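Iron-regulated transcriptional activator AFT2 (Saccharomyces cerevisiae, PDB 4LMG) activates the genes of the yeast iron regulon when iron is low, binding the 5'-CACCC-3' element in their promoters through a WRKY-GCM1 domain. Local coordinates at residues Y30-D35 / L101-I106. Residues are numbered along the deposited sequence; the frame is centred on the assembly and turned at random.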
loop_
_atom_site.group_PDB
_atom_site.type_symbol
_atom_site.label_atom_id
_atom_site.label_comp_id
_atom_site.label_asym_id
_atom_site.label_seq_id
_atom_site.Cartn_x
_atom_site.Cartn_y
_atom_site.Cartn_z
ATOM N N TYR A 30 -11.087 7.699 19.598
ATOM C CA TYR A 30 -11.542 8.973 19.050
ATOM C C TYR A 30 -11.893 9.976 20.154
ATOM O O TYR A 30 -11.465 11.126 20.102
ATOM C CB TYR A 30 -12.732 8.775 18.108
ATOM C CG TYR A 30 -12.364 8.742 16.642
ATOM C CD1 TYR A 30 -11.220 9.378 16.177
ATOM C CD2 TYR A 30 -13.167 8.081 15.723
ATOM C CE1 TYR A 30 -10.886 9.354 14.836
ATOM C CE2 TYR A 30 -12.841 8.051 14.382
ATOM C CZ TYR A 30 -11.700 8.688 13.943
ATOM O OH TYR A 30 -11.377 8.658 12.605
ATOM N N PRO A 31 -12.670 9.544 21.161
ATOM C CA PRO A 31 -13.006 10.475 22.244
ATOM C C PRO A 31 -11.768 10.981 22.980
ATOM O O PRO A 31 -11.847 12.002 23.658
ATOM C CB PRO A 31 -13.868 9.623 23.183
ATOM C CG PRO A 31 -14.451 8.571 22.301
ATOM C CD PRO A 31 -13.366 8.254 21.309
ATOM N N GLN A 32 -10.645 10.284 22.840
ATOM C CA GLN A 32 -9.413 10.674 23.520
ATOM C C GLN A 32 -8.535 11.572 22.645
ATOM O O GLN A 32 -7.384 11.850 22.985
ATOM C CB GLN A 32 -8.625 9.432 23.934
ATOM C CG GLN A 32 -9.411 8.449 24.784
ATOM C CD GLN A 32 -9.629 8.943 26.199
ATOM O OE1 GLN A 32 -8.678 9.283 26.904
ATOM N NE2 GLN A 32 -10.887 8.987 26.625
ATOM N N GLY A 33 -9.076 12.019 21.518
ATOM C CA GLY A 33 -8.317 12.845 20.595
ATOM C C GLY A 33 -7.237 12.043 19.893
ATOM O O GLY A 33 -6.212 12.582 19.472
ATOM N N ILE A 34 -7.472 10.742 19.771
ATOM C CA ILE A 34 -6.516 9.848 19.131
ATOM C C ILE A 34 -7.104 9.271 17.853
ATOM O O ILE A 34 -8.155 8.628 17.878
ATOM C CB ILE A 34 -6.092 8.707 20.071
ATOM C CG1 ILE A 34 -5.386 9.279 21.301
ATOM C CG2 ILE A 34 -5.183 7.724 19.343
ATOM C CD1 ILE A 34 -5.053 8.249 22.358
ATOM N N ASP A 35 -6.414 9.514 16.741
ATOM C CA ASP A 35 -6.874 9.109 15.419
ATOM C C ASP A 35 -6.063 7.907 14.938
ATOM O O ASP A 35 -4.941 8.060 14.458
ATOM C CB ASP A 35 -6.713 10.279 14.442
ATOM C CG ASP A 35 -7.363 10.019 13.093
ATOM O OD1 ASP A 35 -7.765 8.867 12.823
ATOM O OD2 ASP A 35 -7.466 10.975 12.296
ATOM N N LEU A 101 -3.358 15.990 21.509
ATOM C CA LEU A 101 -4.538 15.203 21.184
ATOM C C LEU A 101 -5.760 16.110 21.110
ATOM O O LEU A 101 -6.290 16.543 22.135
ATOM C CB LEU A 101 -4.751 14.106 22.229
ATOM C CG LEU A 101 -3.541 13.218 22.526
ATOM C CD1 LEU A 101 -3.928 12.085 23.464
ATOM C CD2 LEU A 101 -2.944 12.667 21.240
ATOM N N ARG A 102 -6.199 16.402 19.892
ATOM C CA ARG A 102 -7.323 17.305 19.691
ATOM C C ARG A 102 -8.466 16.615 18.959
ATOM O O ARG A 102 -8.315 16.185 17.816
ATOM C CB ARG A 102 -6.879 18.551 18.922
ATOM C CG ARG A 102 -5.823 19.375 19.641
ATOM C CD ARG A 102 -5.475 20.629 18.860
ATOM N NE ARG A 102 -6.647 21.471 18.637
ATOM C CZ ARG A 102 -6.636 22.591 17.923
ATOM N NH1 ARG A 102 -5.511 23.007 17.357
ATOM N NH2 ARG A 102 -7.749 23.295 17.772
ATOM N N PHE A 103 -9.607 16.513 19.630
ATOM C CA PHE A 103 -10.786 15.894 19.042
ATOM C C PHE A 103 -11.448 16.812 18.019
ATOM O O PHE A 103 -11.987 16.347 17.014
ATOM C CB PHE A 103 -11.790 15.513 20.130
ATOM C CG PHE A 103 -13.081 14.968 19.596
ATOM C CD1 PHE A 103 -14.229 15.739 19.605
ATOM C CD2 PHE A 103 -13.143 13.689 19.069
ATOM C CE1 PHE A 103 -15.419 15.241 19.110
ATOM C CE2 PHE A 103 -14.330 13.185 18.570
ATOM C CZ PHE A 103 -15.470 13.962 18.592
ATOM N N ASP A 104 -11.404 18.115 18.274
ATOM C CA ASP A 104 -12.010 19.084 17.367
ATOM C C ASP A 104 -11.450 18.972 15.947
ATOM O O ASP A 104 -12.200 19.027 14.973
ATOM C CB ASP A 104 -11.856 20.511 17.904
ATOM C CG ASP A 104 -10.451 20.807 18.394
ATOM O OD1 ASP A 104 -10.313 21.558 19.383
ATOM O OD2 ASP A 104 -9.483 20.297 17.793
ATOM N N LEU A 105 -10.136 18.807 15.837
ATOM C CA LEU A 105 -9.493 18.678 14.536
ATOM C C LEU A 105 -9.879 17.357 13.885
ATOM O O LEU A 105 -10.053 17.274 12.669
ATOM C CB LEU A 105 -7.975 18.770 14.681
ATOM C CG LEU A 105 -7.439 20.052 15.321
ATOM C CD1 LEU A 105 -5.930 19.978 15.486
ATOM C CD2 LEU A 105 -7.835 21.271 14.498
ATOM N N ILE A 106 -10.013 16.323 14.710
ATOM C CA ILE A 106 -10.393 15.000 14.237
ATOM C C ILE A 106 -11.752 15.000 13.538
ATOM O O ILE A 106 -11.931 14.338 12.515
ATOM C CB ILE A 106 -10.414 13.980 15.394
ATOM C CG1 ILE A 106 -8.987 13.589 15.781
ATOM C CG2 ILE A 106 -11.208 12.747 15.004
ATOM C CD1 ILE A 106 -8.909 12.496 16.828
#
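Ile106 meets the turn at 30-35 with both ends of its branched side chain. With CG1 anti to the carbonyl carbon (chi1 -76°), CD1 reaches the peptide that joins Gly33 to Ile34, 3.5 Å from Gly33 C and 3.7 Å from Ile34 N. The other branch, CG2, goes to the Tyr30 ring, approaching it obliquely and lying 3.4 Å from Tyr30 CE1. Tyr112 and Phe115 of helix 110-121 pack edge-to-face with that same ring.

At Gly33 the two backbones run close, its CA 4.2 Å from the CA of Phe103. Leu101 lies against the Gln32 and Gly33 carbonyls. Its CD1 sits 3.5 Å from Gln32 O and 3.8 Å from Ile34 CG1, the Leu101 and Ile34 side chains running side by side, close to the zinc ligands His97 and His99.

The turn is a Schellman motif that ends helix 21-29, with Gly33, at positive phi, as the C-prime residue; Gly33 N bonds to Tyr30 O at 2.9 Å. Helix 103-106, following the zinc-binding histidines, thus packs against a glycine-capped helix end that leads into strand 36-42 of the WRKY-GCM1 fold.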